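Local coordinates for protein putative hyaluronoglucosaminidase (Clostridium perfringens, PDB 6PWI) that probably hydrolyses N-acetylhexosamine linkages in glycans as a family 84 glycoside hydrolase, here as its N-terminal domain, catalytic barrel and following helical region, at residues 176-181 against 417-422; 251-256 against 291-296; 371-376 against 413-418. One frame throughout, in Å; residues are numbered along the deposited sequence.

Interaction 1 of 3, residues 176-181 against 417-422; sequences DGQWRG and NFKGIV
Gln178 and Lys419 run side by side, pointing the same way, at the start of two parallel strands whose short axes differ by 21° in direction. The Gln178 CB lies 3.2 Å from the Lys419 O; that carbonyl accepts a hydrogen bond from the Gln178 N at 2.7 Å and a weak one from the Trp179 N. With CG anti to the backbone N (chi1 179°), the chain extends away from the backbone. CG rests 3.6 Å above one face of the Trp179 indole, toward its rim, so the glutamine lies between the indole and the lysine chain. At the tip, the Gln178 OE1 is 4.0 Å from the Lys419 CD, while NE2 bonds to Glu326; the Lys419 ammonium forms a salt bridge with Asp359.

Beyond this start the strands pair regularly. The Ile421 N donates to the Trp179 O at 3.0 Å, and the Gly181 N to the Ile421 O at 3.3 Å. Gly420 faces Trp179 with a phi of 150°, a value readily adopted by a residue without a side chain. Val422 sets its CG1 3.7 Å from the Gly181 C.

Arg180 gives a weak bond to the Gly177 O and a salt bridge to Asp126 in the N-terminal domain. The strand pair closes the eight-stranded barrel: Arg180 and Ile421 pack outward on helix 433-444, Trp179 turns inward to Glu326, and strand 387-391 flanks Ile421 and Val422.

Interaction 2 of 3, residues 251-256 against 291-296; sequences FIWTIH and RQFGVL
The His256 ring carries Leu296 on one face: the Leu296 CB stands 3.7 Å from the ring centroid, 17° off the normal, a CH-pi contact, and on that side the Leu296 CD1 lies off the rim beside NE2. His221 meets the same imidazole at about a right angle, and ND1 bonds to Asp299, the predicted proton donor. Trp253 and Phe293 instead touch by their edges, each close to the other's ring plane, with the Trp253 CE3 4.0 Å from the Phe293 CD1; Phe282 stacks on the Phe293 ring.

On the other side of the sheet the Ile252 CD1 lies alongside the Gln292 amide, 3.6 Å from its OE1, while the Gln292 NE2 is bound by the Glu326 carbonyl. Thr254 lays its CG2 3.7 Å from the Gly294 CA, and its OG1 is hydrogen-bonded to the Phe213 carbonyl O.

Four backbone bonds join the strands, the straightest from the Leu296 N to the Ile255 O (2.8 Å, 166° at the hydrogen).

Trp253 and Ile255 pack under helix 268-286, which connects the two strands. This is one beta-alpha-beta unit of the (beta/alpha)8 barrel, its C-terminal strand ends opening on the probable active site.

Interaction 3 of 3, residues 371-376 against 413-418; sequences VTQETF and PTVTNF
Phe376 and Phe418 form an offset stack, centroids 4.6 Å apart and planes 11° from parallel, where the first turn of helix 373-383 on the outside of the (beta/alpha)8 barrel meets the loop leading into strand 418-423. The backbone sets the Phe418 CB over the centre of one face of Phe376, and a chi1 of 72°, with CG between the backbone N and the carbonyl carbon, swings the Phe418 ring onto the same face. The Thr375 CG2 covers the opposite one. Val415 completes the apolar centre: its CG1 touches the Phe376 edge at CD2, 3.7 Å away, and meets the Val371 CG1 at 4.2 Å, while CG2 lies over the backbone at the helix start. Met389 of strand 387-391 packs against Val371 and both rings, and Arg446 adds a cation-pi contact to Phe418.

Outward from the rings, the Asn417 amide stands nearly upright to the Phe376 plane (83°) and stacks with the Gln373 amide. The Asn417 ND2 makes a long, weak but straight bond to the Gln373 O at 3.4 Å. One water bridges the two chains, donating to the Phe376 O and to the Asn417 O.

Thr372 caps the N-terminal end of helix 373-383: its OG1 accepts from the Thr375 N at 3.1 Å.

In the fold
The chain leaves the N-terminal domain through strand 165-175 and enters the barrel at 176-181, whose partner, 417-422, comes only after 235 residues; interaction 1 therefore closes the barrel, joining its first and last strands. Within that loop, interaction 2 closes a short one across a single helix, between the third and fourth strands. Interaction 3, in series with interaction 2, closes a loop of 36 residues containing strand 387-391, tying helix 373-383 to the approach to the final strand. It shares Asn417 and Phe418 with interaction 1, and Val371 packs on Ile421. Interactions 1 and 2 meet inside the barrel, where Trp179 packs on Gln292; interactions 2 and 3 do not touch, their centres about 25 Å apart.

Interaction 1 of 3, residues 176-181 against 417-422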
# COMPACT_ATOMS: atom_id res chain seq x y z
N ASP A 176 -3.15 -15.18 -0.24
CA ASP A 176 -2.19 -15.81 -1.14
C ASP A 176 -0.78 -15.55 -0.62
O ASP A 176 0.05 -16.45 -0.66
CB ASP A 176 -2.40 -15.36 -2.58
CG ASP A 176 -3.60 -16.02 -3.23
OD1 ASP A 176 -3.74 -17.26 -3.06
OD2 ASP A 176 -4.40 -15.30 -3.87
N GLY A 177 -0.54 -14.34 -0.10
CA GLY A 177 0.78 -13.95 0.37
C GLY A 177 0.89 -14.01 1.89
O GLY A 177 -0.07 -13.70 2.61
N GLN A 178 2.07 -14.42 2.37
CA GLN A 178 2.42 -14.42 3.78
C GLN A 178 2.52 -12.98 4.29
O GLN A 178 1.98 -12.67 5.35
CB GLN A 178 3.68 -15.27 3.98
CG GLN A 178 4.18 -15.34 5.42
CD GLN A 178 5.58 -15.91 5.56
OE1 GLN A 178 6.32 -16.10 4.59
NE2 GLN A 178 5.98 -16.16 6.79
N TRP A 179 3.20 -12.09 3.54
CA TRP A 179 3.41 -10.72 3.97
C TRP A 179 2.77 -9.74 2.99
O TRP A 179 2.91 -9.88 1.78
CB TRP A 179 4.90 -10.40 4.17
CG TRP A 179 5.61 -11.39 5.04
CD1 TRP A 179 6.61 -12.22 4.66
CD2 TRP A 179 5.33 -11.71 6.43
NE1 TRP A 179 7.00 -13.02 5.70
CE2 TRP A 179 6.23 -12.73 6.80
CE3 TRP A 179 4.42 -11.23 7.39
CZ2 TRP A 179 6.24 -13.28 8.09
CZ3 TRP A 179 4.44 -11.77 8.66
CH2 TRP A 179 5.33 -12.79 9.01
N ARG A 180 2.07 -8.74 3.55
CA ARG A 180 1.43 -7.68 2.80
C ARG A 180 1.62 -6.36 3.55
O ARG A 180 1.21 -6.23 4.70
CB ARG A 180 -0.07 -7.96 2.66
CG ARG A 180 -0.41 -9.36 2.17
CD ARG A 180 -1.87 -9.73 2.38
NE ARG A 180 -2.33 -9.69 3.77
CZ ARG A 180 -2.10 -10.64 4.69
NH1 ARG A 180 -1.41 -11.72 4.37
NH2 ARG A 180 -2.57 -10.50 5.92
N GLY A 181 2.27 -5.39 2.90
CA GLY A 181 2.39 -4.08 3.51
C GLY A 181 3.30 -3.14 2.74
O GLY A 181 3.39 -3.19 1.51
N ASN A 417 4.58 -17.67 -7.34
CA ASN A 417 5.73 -18.35 -6.74
C ASN A 417 6.52 -17.42 -5.82
O ASN A 417 7.75 -17.31 -5.95
CB ASN A 417 6.61 -19.00 -7.82
CG ASN A 417 7.02 -18.04 -8.92
OD1 ASN A 417 6.37 -17.02 -9.15
ND2 ASN A 417 8.11 -18.36 -9.62
N PHE A 418 5.84 -16.77 -4.87
CA PHE A 418 6.52 -15.84 -3.98
C PHE A 418 5.72 -15.66 -2.69
O PHE A 418 4.53 -15.97 -2.65
CB PHE A 418 6.84 -14.52 -4.70
CG PHE A 418 5.66 -13.63 -5.00
CD1 PHE A 418 5.52 -12.41 -4.36
CD2 PHE A 418 4.69 -14.02 -5.91
CE1 PHE A 418 4.44 -11.59 -4.64
CE2 PHE A 418 3.61 -13.19 -6.18
CZ PHE A 418 3.49 -11.98 -5.55
N LYS A 419 6.41 -15.15 -1.66
CA LYS A 419 5.98 -15.22 -0.27
C LYS A 419 5.11 -14.02 0.10
O LYS A 419 4.44 -14.04 1.13
CB LYS A 419 7.20 -15.23 0.66
CG LYS A 419 8.03 -16.51 0.65
CD LYS A 419 9.11 -16.54 1.71
CE LYS A 419 9.37 -17.95 2.22
NZ LYS A 419 10.65 -18.02 2.97
N GLY A 420 5.14 -12.96 -0.71
CA GLY A 420 4.42 -11.74 -0.38
C GLY A 420 5.10 -10.50 -0.95
O GLY A 420 6.11 -10.59 -1.63
N ILE A 421 4.53 -9.33 -0.64
CA ILE A 421 4.95 -8.11 -1.31
C ILE A 421 4.81 -6.92 -0.36
O ILE A 421 3.84 -6.83 0.40
CB ILE A 421 4.19 -7.94 -2.64
CG1 ILE A 421 4.58 -6.66 -3.38
CG2 ILE A 421 2.68 -8.06 -2.43
CD1 ILE A 421 4.35 -6.71 -4.88
N VAL A 422 5.80 -6.02 -0.40
CA VAL A 422 5.67 -4.72 0.23
C VAL A 422 5.92 -3.64 -0.81
O VAL A 422 6.73 -3.82 -1.72
CB VAL A 422 6.59 -4.55 1.46
CG1 VAL A 422 6.17 -5.46 2.60
CG2 VAL A 422 8.06 -4.73 1.12

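Interaction 2 of 3, residues 251-256 against 291-296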
# COMPACT_ATOMS: atom_id res chain seq x y z
N PHE A 251 4.50 -2.97 13.30
CA PHE A 251 5.73 -2.22 13.18
C PHE A 251 6.90 -3.20 13.18
O PHE A 251 7.16 -3.86 14.19
CB PHE A 251 5.84 -1.26 14.36
CG PHE A 251 6.98 -0.27 14.31
CD1 PHE A 251 6.77 1.04 13.89
CD2 PHE A 251 8.27 -0.65 14.68
CE1 PHE A 251 7.81 1.95 13.85
CE2 PHE A 251 9.31 0.27 14.64
CZ PHE A 251 9.08 1.57 14.23
N ILE A 252 7.61 -3.29 12.04
CA ILE A 252 8.79 -4.13 11.93
C ILE A 252 10.04 -3.26 11.91
O ILE A 252 10.22 -2.42 11.02
CB ILE A 252 8.70 -5.03 10.68
CG1 ILE A 252 7.48 -5.95 10.75
CG2 ILE A 252 9.99 -5.80 10.48
CD1 ILE A 252 6.91 -6.33 9.40
N TRP A 253 10.91 -3.45 12.92
CA TRP A 253 12.09 -2.63 13.05
C TRP A 253 13.22 -3.27 12.26
O TRP A 253 13.24 -4.49 12.12
CB TRP A 253 12.45 -2.44 14.53
CG TRP A 253 13.49 -1.38 14.75
CD1 TRP A 253 13.31 -0.03 14.70
CD2 TRP A 253 14.89 -1.59 15.01
NE1 TRP A 253 14.50 0.62 14.91
CE2 TRP A 253 15.49 -0.32 15.11
CE3 TRP A 253 15.69 -2.73 15.18
CZ2 TRP A 253 16.85 -0.15 15.37
CZ3 TRP A 253 17.03 -2.57 15.44
CH2 TRP A 253 17.60 -1.29 15.53
N THR A 254 14.15 -2.46 11.74
CA THR A 254 15.23 -2.97 10.90
C THR A 254 16.59 -2.40 11.32
O THR A 254 16.64 -1.37 11.99
CB THR A 254 15.00 -2.68 9.40
OG1 THR A 254 14.88 -1.26 9.22
CG2 THR A 254 13.80 -3.40 8.84
N ILE A 255 17.67 -3.06 10.88
CA ILE A 255 19.03 -2.69 11.26
C ILE A 255 19.98 -2.93 10.08
O ILE A 255 19.80 -3.88 9.31
CB ILE A 255 19.46 -3.46 12.53
CG1 ILE A 255 20.83 -3.00 13.04
CG2 ILE A 255 19.41 -4.97 12.32
CD1 ILE A 255 21.10 -3.40 14.48
N HIS A 256 21.00 -2.07 9.95
CA HIS A 256 22.09 -2.24 9.00
C HIS A 256 23.39 -2.53 9.75
O HIS A 256 24.16 -1.61 10.01
CB HIS A 256 22.32 -0.95 8.21
CG HIS A 256 21.22 -0.62 7.26
ND1 HIS A 256 21.34 -0.82 5.90
CD2 HIS A 256 19.98 -0.11 7.47
CE1 HIS A 256 20.22 -0.45 5.31
NE2 HIS A 256 19.37 -0.01 6.26
N ARG A 291 7.90 -7.05 17.62
CA ARG A 291 7.86 -8.51 17.64
C ARG A 291 8.29 -9.10 16.29
O ARG A 291 8.10 -10.29 16.05
CB ARG A 291 6.47 -8.99 18.07
CG ARG A 291 6.15 -8.76 19.54
CD ARG A 291 6.97 -9.62 20.49
NE ARG A 291 6.70 -9.37 21.91
CZ ARG A 291 7.13 -8.32 22.61
NH1 ARG A 291 6.80 -8.22 23.89
NH2 ARG A 291 7.87 -7.38 22.06
N GLN A 292 8.88 -8.26 15.42
CA GLN A 292 9.42 -8.70 14.14
C GLN A 292 10.52 -7.74 13.70
O GLN A 292 10.40 -6.53 13.90
CB GLN A 292 8.32 -8.85 13.08
CG GLN A 292 8.77 -9.68 11.89
CD GLN A 292 7.68 -10.06 10.92
OE1 GLN A 292 6.57 -9.52 10.93
NE2 GLN A 292 8.00 -11.01 10.05
N PHE A 293 11.57 -8.29 13.10
CA PHE A 293 12.78 -7.54 12.81
C PHE A 293 13.27 -7.83 11.39
O PHE A 293 13.09 -8.93 10.88
CB PHE A 293 13.85 -7.89 13.85
CG PHE A 293 13.51 -7.49 15.26
CD1 PHE A 293 13.77 -6.21 15.72
CD2 PHE A 293 12.90 -8.39 16.12
CE1 PHE A 293 13.45 -5.83 17.01
CE2 PHE A 293 12.57 -8.01 17.42
CZ PHE A 293 12.85 -6.74 17.86
N GLY A 294 13.89 -6.82 10.77
CA GLY A 294 14.56 -6.95 9.49
C GLY A 294 16.06 -6.66 9.62
O GLY A 294 16.46 -5.81 10.40
N VAL A 295 16.87 -7.40 8.85
CA VAL A 295 18.30 -7.18 8.78
C VAL A 295 18.65 -6.80 7.35
O VAL A 295 18.37 -7.56 6.42
CB VAL A 295 19.08 -8.42 9.25
CG1 VAL A 295 20.58 -8.28 9.00
CG2 VAL A 295 18.83 -8.72 10.72
N LEU A 296 19.25 -5.62 7.16
CA LEU A 296 19.44 -5.09 5.82
C LEU A 296 20.91 -5.13 5.45
O LEU A 296 21.75 -4.55 6.14
CB LEU A 296 18.88 -3.67 5.76
CG LEU A 296 17.46 -3.49 6.28
CD1 LEU A 296 16.96 -2.08 6.04
CD2 LEU A 296 16.50 -4.50 5.65
O HOH W 1 6.17 -6.06 15.79

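Interaction 3 of 3, residues 371-376 against 413-418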
# COMPACT_ATOMS: atom_id res chain seq x y z
N VAL A 371 6.58 -7.39 -11.19
CA VAL A 371 6.32 -8.71 -10.63
C VAL A 371 6.16 -9.70 -11.77
O VAL A 371 5.17 -9.64 -12.50
CB VAL A 371 5.06 -8.73 -9.74
CG1 VAL A 371 4.81 -10.14 -9.21
CG2 VAL A 371 5.16 -7.74 -8.59
N THR A 372 7.12 -10.62 -11.92
CA THR A 372 7.05 -11.61 -12.99
C THR A 372 7.37 -12.99 -12.45
O THR A 372 8.16 -13.13 -11.51
CB THR A 372 8.01 -11.29 -14.15
OG1 THR A 372 9.36 -11.48 -13.69
CG2 THR A 372 7.84 -9.90 -14.71
N GLN A 373 6.80 -14.02 -13.08
CA GLN A 373 7.09 -15.40 -12.73
C GLN A 373 8.59 -15.67 -12.92
O GLN A 373 9.20 -16.34 -12.10
CB GLN A 373 6.19 -16.33 -13.54
CG GLN A 373 6.42 -17.82 -13.29
CD GLN A 373 5.59 -18.39 -12.16
OE1 GLN A 373 4.75 -17.72 -11.56
NE2 GLN A 373 5.81 -19.67 -11.88
N GLU A 374 9.17 -15.10 -13.98
CA GLU A 374 10.53 -15.42 -14.40
C GLU A 374 11.55 -14.96 -13.35
O GLU A 374 12.49 -15.68 -13.04
CB GLU A 374 10.87 -14.84 -15.77
CG GLU A 374 10.16 -15.51 -16.93
CD GLU A 374 8.69 -15.16 -17.15
OE1 GLU A 374 8.22 -14.11 -16.63
OE2 GLU A 374 8.00 -15.95 -17.84
N THR A 375 11.35 -13.75 -12.82
CA THR A 375 12.25 -13.22 -11.81
C THR A 375 12.23 -14.08 -10.54
O THR A 375 13.26 -14.24 -9.88
CB THR A 375 12.01 -11.72 -11.54
OG1 THR A 375 13.23 -11.22 -10.99
CG2 THR A 375 10.87 -11.43 -10.60
N PHE A 376 11.05 -14.62 -10.21
CA PHE A 376 10.91 -15.44 -9.01
C PHE A 376 11.50 -16.83 -9.25
O PHE A 376 12.08 -17.41 -8.33
CB PHE A 376 9.47 -15.43 -8.50
CG PHE A 376 9.03 -14.08 -7.99
CD1 PHE A 376 9.88 -13.30 -7.21
CD2 PHE A 376 7.77 -13.58 -8.28
CE1 PHE A 376 9.48 -12.05 -6.75
CE2 PHE A 376 7.37 -12.34 -7.80
CZ PHE A 376 8.23 -11.57 -7.05
N PRO A 413 -1.44 -10.76 -11.94
CA PRO A 413 -2.33 -11.66 -11.19
C PRO A 413 -2.11 -13.16 -11.39
O PRO A 413 -2.73 -13.95 -10.70
CB PRO A 413 -3.75 -11.27 -11.63
CG PRO A 413 -3.57 -10.50 -12.92
CD PRO A 413 -2.17 -9.94 -12.92
N THR A 414 -1.20 -13.54 -12.30
CA THR A 414 -1.01 -14.94 -12.63
C THR A 414 0.27 -15.50 -11.99
O THR A 414 0.59 -16.67 -12.19
CB THR A 414 -0.91 -15.17 -14.14
OG1 THR A 414 0.27 -14.50 -14.60
CG2 THR A 414 -2.14 -14.73 -14.90
N VAL A 415 1.00 -14.65 -11.25
CA VAL A 415 2.25 -15.05 -10.63
C VAL A 415 1.98 -15.65 -9.25
O VAL A 415 1.30 -15.02 -8.43
CB VAL A 415 3.25 -13.88 -10.54
CG1 VAL A 415 4.54 -14.30 -9.86
CG2 VAL A 415 3.54 -13.29 -11.91
N THR A 416 2.56 -16.82 -8.98
CA THR A 416 2.16 -17.61 -7.82
C THR A 416 3.34 -17.93 -6.90
O THR A 416 3.14 -18.42 -5.79
CB THR A 416 1.48 -18.91 -8.26
OG1 THR A 416 2.42 -19.66 -9.05
CG2 THR A 416 0.22 -18.69 -9.07
N ASN A 417 4.58 -17.67 -7.34
CA ASN A 417 5.73 -18.35 -6.74
C ASN A 417 6.52 -17.42 -5.82
O ASN A 417 7.75 -17.31 -5.95
CB ASN A 417 6.61 -19.00 -7.82
CG ASN A 417 7.02 -18.04 -8.92
OD1 ASN A 417 6.37 -17.02 -9.15
ND2 ASN A 417 8.11 -18.36 -9.62
N PHE A 418 5.84 -16.77 -4.87
CA PHE A 418 6.52 -15.84 -3.98
C PHE A 418 5.72 -15.66 -2.69
O PHE A 418 4.53 -15.97 -2.65
CB PHE A 418 6.84 -14.52 -4.70
CG PHE A 418 5.66 -13.63 -5.00
CD1 PHE A 418 5.52 -12.41 -4.36
CD2 PHE A 418 4.69 -14.02 -5.91
CE1 PHE A 418 4.44 -11.59 -4.64
CE2 PHE A 418 3.61 -13.19 -6.18
CZ PHE A 418 3.49 -11.98 -5.55
O HOH W 2 10.74 -16.97 -5.73